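Local coordinates for putative isocitrate dehydrogenase, NAD-dependent (Methylococcus capsulatus, PDB 6LKY), which probably catalyses the NAD-dependent oxidative decarboxylation of isocitrate with the help of a magnesium ion, at residues N93-I98 and E260-S265; L236-I241 and G245-A250. The protein carries 1 engineered substitution. All blocks are in the same frame, centred on the assembly; numbering follows the deposited sequence.

Interaction 1: N93-I98 and E260-S265; sequences NVRPAI and EAVHGS. With NAD (nicotinamide-adenine-dinucleotide), chain C.
Arg95 and Val262 make the nonpolar part of this contact. Val262 lays CG2 3.6 Å above one face of the Arg95 guanidinium, offset toward its rim, while CG1 sits 3.7 Å from NH1. Arginine suits the distance: CG anti to the carbonyl carbon (chi1 -69°) and an extended chain carry the flat head across to the other segment.

The polar part runs through a water in the guanidinium plane, at its edge. It accepts from Arg95 NH2 (2.9 Å) and donates to Asn93 OD1 and Glu260 OE2, bridging opposite charges, NH2 and OE2, 4.5 Å apart. Arg95 NH1 is bound to Ser234, and the Glu260 carboxylate forms salt bridges with Lys66 and Arg85.

Cofactor contacts occupy the far end. The His263 ring has the adenine edge of NAD over one face, N7A 3.2 Å above its plane, and Ala261 CB 3.5 Å above the other, both toward the rim; ND1 donates in plane to a lone pair of Gly264 O. With an alanine here, the adenine edge would probably lose the ring face it rests against, and Gly264 O its ring N-H. Gly264 N grips phosphate oxygen O2A of NAD at 2.8 Å, where a side chain would strike ribose O4D.

Strands 92-98 and 257-261 flank strand 248-252 in the mixed sheet; helix 227-240 packs on Arg95 and Val262, helix 278-290 on Ala261 and His263.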
ATOM      1  N   ASN A  93      -7.151  -6.223 -14.792  1.00 28.64           N
ATOM      2  CA  ASN A  93      -5.710  -5.999 -14.854  1.00 27.02           C
ATOM      3  C   ASN A  93      -5.067  -7.150 -14.086  1.00 25.07           C
ATOM      4  O   ASN A  93      -5.220  -7.244 -12.868  1.00 30.23           O
ATOM      5  CB  ASN A  93      -5.355  -4.631 -14.269  1.00 23.19           C
ATOM      6  CG  ASN A  93      -3.924  -4.188 -14.577  1.00 29.25           C
ATOM      7  OD1 ASN A  93      -3.033  -5.000 -14.803  1.00 33.77           O
ATOM      8  ND2 ASN A  93      -3.711  -2.874 -14.598  1.00 26.62           N
ATOM      9  N   VAL A  94      -4.406  -8.051 -14.806  1.00 27.99           N
ATOM     10  CA  VAL A  94      -3.893  -9.308 -14.269  1.00 23.58           C
ATOM     11  C   VAL A  94      -2.382  -9.190 -14.146  1.00 27.16           C
ATOM     12  O   VAL A  94      -1.690  -8.987 -15.153  1.00 26.20           O
ATOM     13  CB  VAL A  94      -4.289 -10.491 -15.170  1.00 31.29           C
ATOM     14  CG1 VAL A  94      -3.834 -11.811 -14.579  1.00 25.05           C
ATOM     15  CG2 VAL A  94      -5.807 -10.482 -15.434  1.00 20.00           C
ATOM     16  N   ARG A  95      -1.872  -9.294 -12.918  1.00 26.23           N
ATOM     17  CA  ARG A  95      -0.456  -9.074 -12.622  1.00 25.32           C
ATOM     18  C   ARG A  95       0.130 -10.229 -11.818  1.00 29.03           C
ATOM     19  O   ARG A  95      -0.022 -10.270 -10.580  1.00 26.86           O
ATOM     20  CB  ARG A  95      -0.264  -7.751 -11.896  1.00 23.28           C
ATOM     21  CG  ARG A  95      -0.551  -6.565 -12.809  1.00 30.69           C
ATOM     22  CD  ARG A  95      -0.535  -5.245 -12.078  1.00 29.27           C
ATOM     23  NE  ARG A  95      -0.581  -4.147 -13.032  1.00 35.78           N
ATOM     24  CZ  ARG A  95      -0.188  -2.910 -12.762  1.00 28.44           C
ATOM     25  NH1 ARG A  95       0.243  -2.597 -11.547  1.00 28.53           N
ATOM     26  NH2 ARG A  95      -0.251  -1.992 -13.707  1.00 23.83           N
ATOM     27  N   PRO A  96       0.774 -11.192 -12.485  1.00 27.66           N
ATOM     28  CA  PRO A  96       1.465 -12.276 -11.765  1.00 25.22           C
ATOM     29  C   PRO A  96       2.772 -11.814 -11.144  1.00 24.82           C
ATOM     30  O   PRO A  96       3.526 -11.037 -11.734  1.00 29.05           O
ATOM     31  CB  PRO A  96       1.722 -13.332 -12.854  1.00 28.32           C
ATOM     32  CG  PRO A  96       0.877 -12.908 -14.058  1.00 24.69           C
ATOM     33  CD  PRO A  96       0.748 -11.414 -13.943  1.00 27.35           C
ATOM     34  N   ALA A  97       3.031 -12.294  -9.928  1.00 27.00           N
ATOM     35  CA  ALA A  97       4.308 -12.111  -9.240  1.00 26.66           C
ATOM     36  C   ALA A  97       4.761 -13.492  -8.769  1.00 29.74           C
ATOM     37  O   ALA A  97       4.205 -14.039  -7.808  1.00 31.07           O
ATOM     38  CB  ALA A  97       4.195 -11.125  -8.076  1.00 21.50           C
ATOM     39  N   ILE A  98       5.718 -14.072  -9.494  1.00 34.76           N
ATOM     40  CA  ILE A  98       6.253 -15.407  -9.232  1.00 30.64           C
ATOM     41  C   ILE A  98       7.772 -15.294  -9.156  1.00 32.40           C
ATOM     42  O   ILE A  98       8.404 -14.767 -10.077  1.00 33.88           O
ATOM     43  CB  ILE A  98       5.822 -16.410 -10.315  1.00 36.01           C
ATOM     44  CG1 ILE A  98       4.305 -16.325 -10.510  1.00 30.26           C
ATOM     45  CG2 ILE A  98       6.212 -17.836  -9.925  1.00 39.08           C
ATOM     46  CD1 ILE A  98       3.776 -17.153 -11.637  1.00 43.24           C
ATOM     47  N   GLU A 260       1.552  -4.938 -21.007  1.00 20.79           N
ATOM     48  CA  GLU A 260       2.503  -3.889 -20.660  1.00 23.37           C
ATOM     49  C   GLU A 260       3.346  -4.312 -19.466  1.00 24.51           C
ATOM     50  O   GLU A 260       2.987  -5.216 -18.714  1.00 23.31           O
ATOM     51  CB  GLU A 260       1.774  -2.579 -20.324  1.00 24.68           C
ATOM     52  CG  GLU A 260       0.844  -2.733 -19.104  1.00 25.40           C
ATOM     53  CD  GLU A 260       0.123  -1.435 -18.707  1.00 32.88           C
ATOM     54  OE1 GLU A 260       0.648  -0.336 -18.996  1.00 31.38           O
ATOM     55  OE2 GLU A 260      -0.970  -1.517 -18.099  1.00 31.16           O
ATOM     56  N   ALA A 261       4.470  -3.620 -19.287  1.00 26.57           N
ATOM     57  CA  ALA A 261       5.155  -3.700 -18.006  1.00 32.41           C
ATOM     58  C   ALA A 261       4.334  -2.988 -16.923  1.00 30.53           C
ATOM     59  O   ALA A 261       3.506  -2.113 -17.196  1.00 29.34           O
ATOM     60  CB  ALA A 261       6.564  -3.099 -18.097  1.00 25.76           C
ATOM     61  N   VAL A 262       4.572  -3.392 -15.678  1.00 26.54           N
ATOM     62  CA  VAL A 262       3.935  -2.746 -14.535  1.00 29.61           C
ATOM     63  C   VAL A 262       4.571  -1.390 -14.243  1.00 32.22           C
ATOM     64  O   VAL A 262       3.896  -0.462 -13.768  1.00 32.56           O
ATOM     65  CB  VAL A 262       4.013  -3.701 -13.327  1.00 35.93           C
ATOM     66  CG1 VAL A 262       3.848  -2.955 -12.018  1.00 39.60           C
ATOM     67  CG2 VAL A 262       2.995  -4.839 -13.483  1.00 25.95           C
ATOM     68  N   HIS A 263       5.859  -1.243 -14.537  1.00 22.03           N
ATOM     69  CA  HIS A 263       6.595  -0.055 -14.150  1.00 28.89           C
ATOM     70  C   HIS A 263       6.270   1.109 -15.080  1.00 25.95           C
ATOM     71  O   HIS A 263       5.580   0.960 -16.096  1.00 22.05           O
ATOM     72  CB  HIS A 263       8.100  -0.346 -14.128  1.00 31.47           C
ATOM     73  CG  HIS A 263       8.676  -0.723 -15.462  1.00 29.56           C
ATOM     74  ND1 HIS A 263       8.738   0.155 -16.528  1.00 28.95           N
ATOM     75  CD2 HIS A 263       9.252  -1.872 -15.890  1.00 29.73           C
ATOM     76  CE1 HIS A 263       9.302  -0.448 -17.561  1.00 27.55           C
ATOM     77  NE2 HIS A 263       9.630  -1.677 -17.198  1.00 33.05           N
ATOM     78  N   GLY A 264       6.792   2.279 -14.723  1.00 23.54           N
ATOM     79  CA  GLY A 264       6.619   3.485 -15.499  1.00 24.17           C
ATOM     80  C   GLY A 264       7.778   3.798 -16.427  1.00 28.42           C
ATOM     81  O   GLY A 264       8.576   2.929 -16.795  1.00 24.83           O
ATOM     82  N   SER A 265       7.842   5.061 -16.848  1.00 27.03           N
ATOM     83  CA  SER A 265       8.829   5.485 -17.835  1.00 30.31           C
ATOM     84  C   SER A 265      10.210   5.736 -17.237  1.00 27.67           C
ATOM     85  O   SER A 265      11.132   6.076 -17.987  1.00 25.11           O
ATOM     86  CB  SER A 265       8.337   6.736 -18.566  1.00 24.70           C
ATOM     87  OG  SER A 265       7.897   7.731 -17.652  1.00 27.98           O
TER
HETATM   88  PA  NAD C 501       8.694   4.343 -12.268  1.00 28.31           P
HETATM   89  O1A NAD C 501       8.858   5.009 -13.613  1.00 26.13           O
HETATM   90  O2A NAD C 501       8.162   2.951 -12.420  1.00 28.02           O
HETATM   91  O5B NAD C 501      10.091   4.385 -11.488  1.00 27.75           O
HETATM   92  C5B NAD C 501      10.141   3.891 -10.153  1.00 29.52           C
HETATM   93  C4B NAD C 501      11.546   3.399  -9.866  1.00 34.17           C
HETATM   94  O4B NAD C 501      11.689   2.125 -10.526  1.00 29.16           O
HETATM   95  C3B NAD C 501      12.567   4.367 -10.452  1.00 27.47           C
HETATM   96  O3B NAD C 501      13.667   4.530  -9.570  1.00 35.01           O
HETATM   97  C2B NAD C 501      13.000   3.678 -11.737  1.00 32.21           C
HETATM   98  O2B NAD C 501      14.339   3.994 -12.151  1.00 34.14           O
HETATM   99  C1B NAD C 501      12.781   2.201 -11.441  1.00 25.05           C
HETATM  100  N9A NAD C 501      12.490   1.622 -12.744  1.00 29.08           N
HETATM  101  C8A NAD C 501      11.101   1.267 -13.091  1.00 28.48           C
HETATM  102  N7A NAD C 501      11.371   0.544 -14.349  1.00 25.48           N
HETATM  103  C5A NAD C 501      12.414  -0.401 -13.965  1.00 32.06           C
HETATM  104  C6A NAD C 501      13.301  -0.753 -15.147  1.00 25.57           C
HETATM  105  N6A NAD C 501      12.555  -1.642 -16.052  1.00 25.00           N
HETATM  106  N1A NAD C 501      14.474  -1.465 -14.617  1.00 28.51           N
HETATM  107  C2A NAD C 501      15.318  -0.658 -13.714  1.00 30.51           C
HETATM  108  N3A NAD C 501      14.668   0.602 -13.346  1.00 33.03           N
HETATM  109  C4A NAD C 501      13.263   0.396 -13.005  1.00 32.69           C
HETATM  110  O3  NAD C 501       7.629   5.131 -11.362  1.00 25.92           O
HETATM  111  PN  NAD C 501       7.556   6.711 -11.145  1.00 22.18           P
HETATM  112  O1N NAD C 501       8.889   7.389 -11.157  1.00 21.93           O
HETATM  113  O2N NAD C 501       6.824   6.900  -9.826  1.00 26.91           O
HETATM  114  O5D NAD C 501       6.671   7.295 -12.353  1.00 23.39           O
HETATM  115  C5D NAD C 501       7.298   7.736 -13.568  1.00 22.79           C
HETATM  116  C4D NAD C 501       6.234   7.940 -14.639  1.00 24.53           C
HETATM  117  O4D NAD C 501       5.737   6.683 -15.132  1.00 23.45           O
HETATM  118  C3D NAD C 501       5.039   8.723 -14.091  1.00 24.28           C
HETATM  119  O3D NAD C 501       4.721   9.740 -15.037  1.00 22.16           O
HETATM  120  C2D NAD C 501       3.936   7.682 -14.035  1.00 22.63           C
HETATM  121  O2D NAD C 501       2.628   8.207 -14.253  1.00 21.40           O
HETATM  122  C1D NAD C 501       4.300   6.732 -15.167  1.00 25.10           C
HETATM  123  N1N NAD C 501       3.587   5.447 -14.955  1.00 26.09           N
HETATM  124  C2N NAD C 501       3.524   4.606 -16.142  1.00 24.77           C
HETATM  125  C3N NAD C 501       2.589   3.469 -15.796  1.00 29.98           C
HETATM  126  C7N NAD C 501       2.037   2.735 -17.022  1.00 28.19           C
HETATM  127  O7N NAD C 501       1.912   1.336 -16.799  1.00 38.03           O
HETATM  128  N7N NAD C 501       2.805   3.049 -18.225  1.00 17.60           N
HETATM  129  C4N NAD C 501       3.119   2.550 -14.707  1.00 24.63           C
HETATM  130  C5N NAD C 501       3.649   3.320 -13.514  1.00 24.98           C
HETATM  131  C6N NAD C 501       4.079   4.774 -13.732  1.00 24.58           C
HETATM  132  O   HOH W   1      -0.870  -3.220 -16.215  1.00 30.73           O

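Interaction 2: L236-I241 and G245-A250; sequences LAAGLI and GLTAGA. With NAD (nicotinamide-adenine-dinucleotide), chain C; ACE (acetyl group), chain D.
Ile241 and Leu246 meet at a flat group, the Ile241 peptide carbonyl: methyl CD1 of Leu246 comes in obliquely from one face, 3.2 Å from Ile241 O. Two bound flat groups lie beside Gly245: an acetyl group, probably from the crystallisation liquor, and the NAD adenine. Gly245 N donates to the acetyl oxygen at 3.1 Å, and its CA lies 3.6 Å from adenine N6A; glycine suits the place because a CB would be crowded by N1A.

Helix 227-240 ends here and the chain turns back into strand 248-252 of the large mixed sheet of the isocitrate and isopropylmalate dehydrogenase fold. On the helix, Leu236 and Leu240 pack on Val214 of the second subunit, consistent with the helical dimer interface of this family.

Thr247 packs against the end of the helix. Its CG2, anti to the carbonyl carbon, meets Ile241 CD1 at a tight 3.5 Å, the two side chains crossing at a slant. The same torsion (chi1 42°) sets OG1 between backbone N and carbonyl carbon, 3.3 Å from Ala238 CB. That buried hydroxyl has no polar partner in the model, and the small Ala238 lets the helix approach until Ala238 CA and Thr247 CA are 6.0 Å apart.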
ATOM      1  N   LEU A 236       3.926  -3.585  -4.476  1.00 25.12           N
ATOM      2  CA  LEU A 236       4.506  -4.268  -3.325  1.00 22.91           C
ATOM      3  C   LEU A 236       5.016  -5.660  -3.728  1.00 25.75           C
ATOM      4  O   LEU A 236       6.150  -6.046  -3.404  1.00 22.90           O
ATOM      5  CB  LEU A 236       3.451  -4.335  -2.209  1.00 20.92           C
ATOM      6  CG  LEU A 236       3.785  -4.624  -0.738  1.00 23.65           C
ATOM      7  CD1 LEU A 236       2.538  -4.481   0.144  1.00 24.37           C
ATOM      8  CD2 LEU A 236       4.387  -6.011  -0.547  1.00 30.08           C
ATOM      9  N   ALA A 237       4.182  -6.428  -4.437  1.00 28.01           N
ATOM     10  CA  ALA A 237       4.567  -7.771  -4.878  1.00 26.04           C
ATOM     11  C   ALA A 237       5.780  -7.726  -5.809  1.00 26.72           C
ATOM     12  O   ALA A 237       6.703  -8.553  -5.698  1.00 28.24           O
ATOM     13  CB  ALA A 237       3.380  -8.446  -5.566  1.00 24.99           C
ATOM     14  N   ALA A 238       5.796  -6.755  -6.724  1.00 26.39           N
ATOM     15  CA  ALA A 238       6.955  -6.585  -7.594  1.00 28.79           C
ATOM     16  C   ALA A 238       8.208  -6.413  -6.758  1.00 27.63           C
ATOM     17  O   ALA A 238       9.244  -7.029  -7.034  1.00 31.11           O
ATOM     18  CB  ALA A 238       6.761  -5.380  -8.513  1.00 25.80           C
ATOM     19  N   GLY A 239       8.129  -5.568  -5.731  1.00 25.80           N
ATOM     20  CA  GLY A 239       9.247  -5.436  -4.814  1.00 24.93           C
ATOM     21  C   GLY A 239       9.660  -6.766  -4.214  1.00 25.16           C
ATOM     22  O   GLY A 239      10.853  -7.064  -4.098  1.00 23.99           O
ATOM     23  N   LEU A 240       8.678  -7.583  -3.829  1.00 23.12           N
ATOM     24  CA  LEU A 240       9.007  -8.845  -3.165  1.00 29.04           C
ATOM     25  C   LEU A 240       9.787  -9.788  -4.073  1.00 31.73           C
ATOM     26  O   LEU A 240      10.652 -10.526  -3.588  1.00 36.50           O
ATOM     27  CB  LEU A 240       7.748  -9.555  -2.667  1.00 27.75           C
ATOM     28  CG  LEU A 240       7.036  -8.911  -1.475  1.00 28.52           C
ATOM     29  CD1 LEU A 240       5.626  -9.501  -1.380  1.00 32.11           C
ATOM     30  CD2 LEU A 240       7.811  -9.080  -0.170  1.00 24.00           C
ATOM     31  N   ILE A 241       9.505  -9.800  -5.378  1.00 26.52           N
ATOM     32  CA  ILE A 241      10.202 -10.747  -6.256  1.00 29.67           C
ATOM     33  C   ILE A 241      11.425 -10.128  -6.928  1.00 29.59           C
ATOM     34  O   ILE A 241      12.027 -10.755  -7.805  1.00 32.81           O
ATOM     35  CB  ILE A 241       9.268 -11.375  -7.306  1.00 32.90           C
ATOM     36  CG1 ILE A 241       8.831 -10.352  -8.355  1.00 30.01           C
ATOM     37  CG2 ILE A 241       8.073 -12.071  -6.642  1.00 28.63           C
ATOM     38  CD1 ILE A 241       8.226 -11.013  -9.571  1.00 32.18           C
ATOM     39  N   GLY A 245      11.400  -3.907 -12.510  1.00 32.05           N
ATOM     40  CA  GLY A 245      12.043  -4.334 -13.740  1.00 35.66           C
ATOM     41  C   GLY A 245      11.643  -5.718 -14.195  1.00 34.84           C
ATOM     42  O   GLY A 245      11.965  -6.093 -15.329  1.00 35.16           O
ATOM     43  N   LEU A 246      10.933  -6.475 -13.347  1.00 29.63           N
ATOM     44  CA  LEU A 246      10.638  -7.873 -13.604  1.00 31.83           C
ATOM     45  C   LEU A 246       9.188  -8.175 -13.954  1.00 35.17           C
ATOM     46  O   LEU A 246       8.930  -9.237 -14.524  1.00 32.39           O
ATOM     47  CB  LEU A 246      11.021  -8.716 -12.375  1.00 32.23           C
ATOM     48  CG  LEU A 246      12.472  -8.591 -11.906  1.00 33.95           C
ATOM     49  CD1 LEU A 246      12.680  -9.281 -10.561  1.00 34.52           C
ATOM     50  CD2 LEU A 246      13.414  -9.189 -12.944  1.00 36.70           C
ATOM     51  N   THR A 247       8.236  -7.296 -13.639  1.00 30.78           N
ATOM     52  CA  THR A 247       6.836  -7.704 -13.523  1.00 26.46           C
ATOM     53  C   THR A 247       5.974  -7.113 -14.626  1.00 27.67           C
ATOM     54  O   THR A 247       6.121  -5.940 -14.983  1.00 31.19           O
ATOM     55  CB  THR A 247       6.241  -7.307 -12.164  1.00 39.61           C
ATOM     56  OG1 THR A 247       6.675  -5.991 -11.804  1.00 42.02           O
ATOM     57  CG2 THR A 247       6.680  -8.276 -11.085  1.00 38.10           C
ATOM     58  N   ALA A 248       5.032  -7.922 -15.122  1.00 26.18           N
ATOM     59  CA  ALA A 248       4.195  -7.558 -16.250  1.00 28.39           C
ATOM     60  C   ALA A 248       2.719  -7.640 -15.886  1.00 25.79           C
ATOM     61  O   ALA A 248       2.329  -8.265 -14.899  1.00 23.38           O
ATOM     62  CB  ALA A 248       4.482  -8.450 -17.461  1.00 25.96           C
ATOM     63  N   GLY A 249       1.903  -6.978 -16.701  1.00 25.60           N
ATOM     64  CA  GLY A 249       0.472  -6.924 -16.509  1.00 24.36           C
ATOM     65  C   GLY A 249      -0.271  -7.046 -17.823  1.00 28.42           C
ATOM     66  O   GLY A 249       0.201  -6.568 -18.867  1.00 29.10           O
ATOM     67  N   ALA A 250      -1.405  -7.744 -17.782  1.00 26.05           N
ATOM     68  CA  ALA A 250      -2.328  -7.860 -18.905  1.00 25.54           C
ATOM     69  C   ALA A 250      -3.626  -7.130 -18.589  1.00 21.50           C
ATOM     70  O   ALA A 250      -4.236  -7.385 -17.550  1.00 32.03           O
ATOM     71  CB  ALA A 250      -2.635  -9.326 -19.208  1.00 32.22           C
TER
HETATM   72  PA  NAD C 501       8.694   4.343 -12.268  1.00 28.31           P
HETATM   73  O1A NAD C 501       8.858   5.009 -13.613  1.00 26.13           O
HETATM   74  O2A NAD C 501       8.162   2.951 -12.420  1.00 28.02           O
HETATM   75  O5B NAD C 501      10.091   4.385 -11.488  1.00 27.75           O
HETATM   76  C5B NAD C 501      10.141   3.891 -10.153  1.00 29.52           C
HETATM   77  C4B NAD C 501      11.546   3.399  -9.866  1.00 34.17           C
HETATM   78  O4B NAD C 501      11.689   2.125 -10.526  1.00 29.16           O
HETATM   79  C3B NAD C 501      12.567   4.367 -10.452  1.00 27.47           C
HETATM   80  O3B NAD C 501      13.667   4.530  -9.570  1.00 35.01           O
HETATM   81  C2B NAD C 501      13.000   3.678 -11.737  1.00 32.21           C
HETATM   82  O2B NAD C 501      14.339   3.994 -12.151  1.00 34.14           O
HETATM   83  C1B NAD C 501      12.781   2.201 -11.441  1.00 25.05           C
HETATM   84  N9A NAD C 501      12.490   1.622 -12.744  1.00 29.08           N
HETATM   85  C8A NAD C 501      11.101   1.267 -13.091  1.00 28.48           C
HETATM   86  N7A NAD C 501      11.371   0.544 -14.349  1.00 25.48           N
HETATM   87  C5A NAD C 501      12.414  -0.401 -13.965  1.00 32.06           C
HETATM   88  C6A NAD C 501      13.301  -0.753 -15.147  1.00 25.57           C
HETATM   89  N6A NAD C 501      12.555  -1.642 -16.052  1.00 25.00           N
HETATM   90  N1A NAD C 501      14.474  -1.465 -14.617  1.00 28.51           N
HETATM   91  C2A NAD C 501      15.318  -0.658 -13.714  1.00 30.51           C
HETATM   92  N3A NAD C 501      14.668   0.602 -13.346  1.00 33.03           N
HETATM   93  C4A NAD C 501      13.263   0.396 -13.005  1.00 32.69           C
HETATM   94  O3  NAD C 501       7.629   5.131 -11.362  1.00 25.92           O
HETATM   95  PN  NAD C 501       7.556   6.711 -11.145  1.00 22.18           P
HETATM   96  O1N NAD C 501       8.889   7.389 -11.157  1.00 21.93           O
HETATM   97  O2N NAD C 501       6.824   6.900  -9.826  1.00 26.91           O
HETATM   98  O5D NAD C 501       6.671   7.295 -12.353  1.00 23.39           O
HETATM   99  C5D NAD C 501       7.298   7.736 -13.568  1.00 22.79           C
HETATM  100  C4D NAD C 501       6.234   7.940 -14.639  1.00 24.53           C
HETATM  101  O4D NAD C 501       5.737   6.683 -15.132  1.00 23.45           O
HETATM  102  C3D NAD C 501       5.039   8.723 -14.091  1.00 24.28           C
HETATM  103  O3D NAD C 501       4.721   9.740 -15.037  1.00 22.16           O
HETATM  104  C2D NAD C 501       3.936   7.682 -14.035  1.00 22.63           C
HETATM  105  O2D NAD C 501       2.628   8.207 -14.253  1.00 21.40           O
HETATM  106  C1D NAD C 501       4.300   6.732 -15.167  1.00 25.10           C
HETATM  107  N1N NAD C 501       3.587   5.447 -14.955  1.00 26.09           N
HETATM  108  C2N NAD C 501       3.524   4.606 -16.142  1.00 24.77           C
HETATM  109  C3N NAD C 501       2.589   3.469 -15.796  1.00 29.98           C
HETATM  110  C7N NAD C 501       2.037   2.735 -17.022  1.00 28.19           C
HETATM  111  O7N NAD C 501       1.912   1.336 -16.799  1.00 38.03           O
HETATM  112  N7N NAD C 501       2.805   3.049 -18.225  1.00 17.60           N
HETATM  113  C4N NAD C 501       3.119   2.550 -14.707  1.00 24.63           C
HETATM  114  C5N NAD C 501       3.649   3.320 -13.514  1.00 24.98           C
HETATM  115  C6N NAD C 501       4.079   4.774 -13.732  1.00 24.58           C
HETATM  116  C   ACE D 502      13.660  -1.555  -9.874  1.00 46.51           C
HETATM  117  O   ACE D 502      13.386  -2.295 -10.824  1.00 49.80           O
HETATM  118  CH3 ACE D 502      12.739  -1.426  -8.704  1.00 32.69           C

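In the fold
Following the chain from the N terminus, strands 2-7, 31-35 and 63-66 come first; strand 92-98 then supplies 93-98, whose partner lies far ahead. Most of the intervening chain passes before helix 227-240 reaches 236-241 and turns within three residues into 245-250, closing the short loop of interaction 2. The next strand, 257-261, then delivers 260-265 back to 93-98, closing the 161-residue loop of interaction 1, inside which interaction 2 is nested. Strand 248-252 joins them: Val94 N probably bonds to Ala250 O (2.8 Å) and Gly249 N to Glu260 O (2.9 Å). The pair thus ties the middle of the mixed sheet to helix 227-240, and both touch the same NAD.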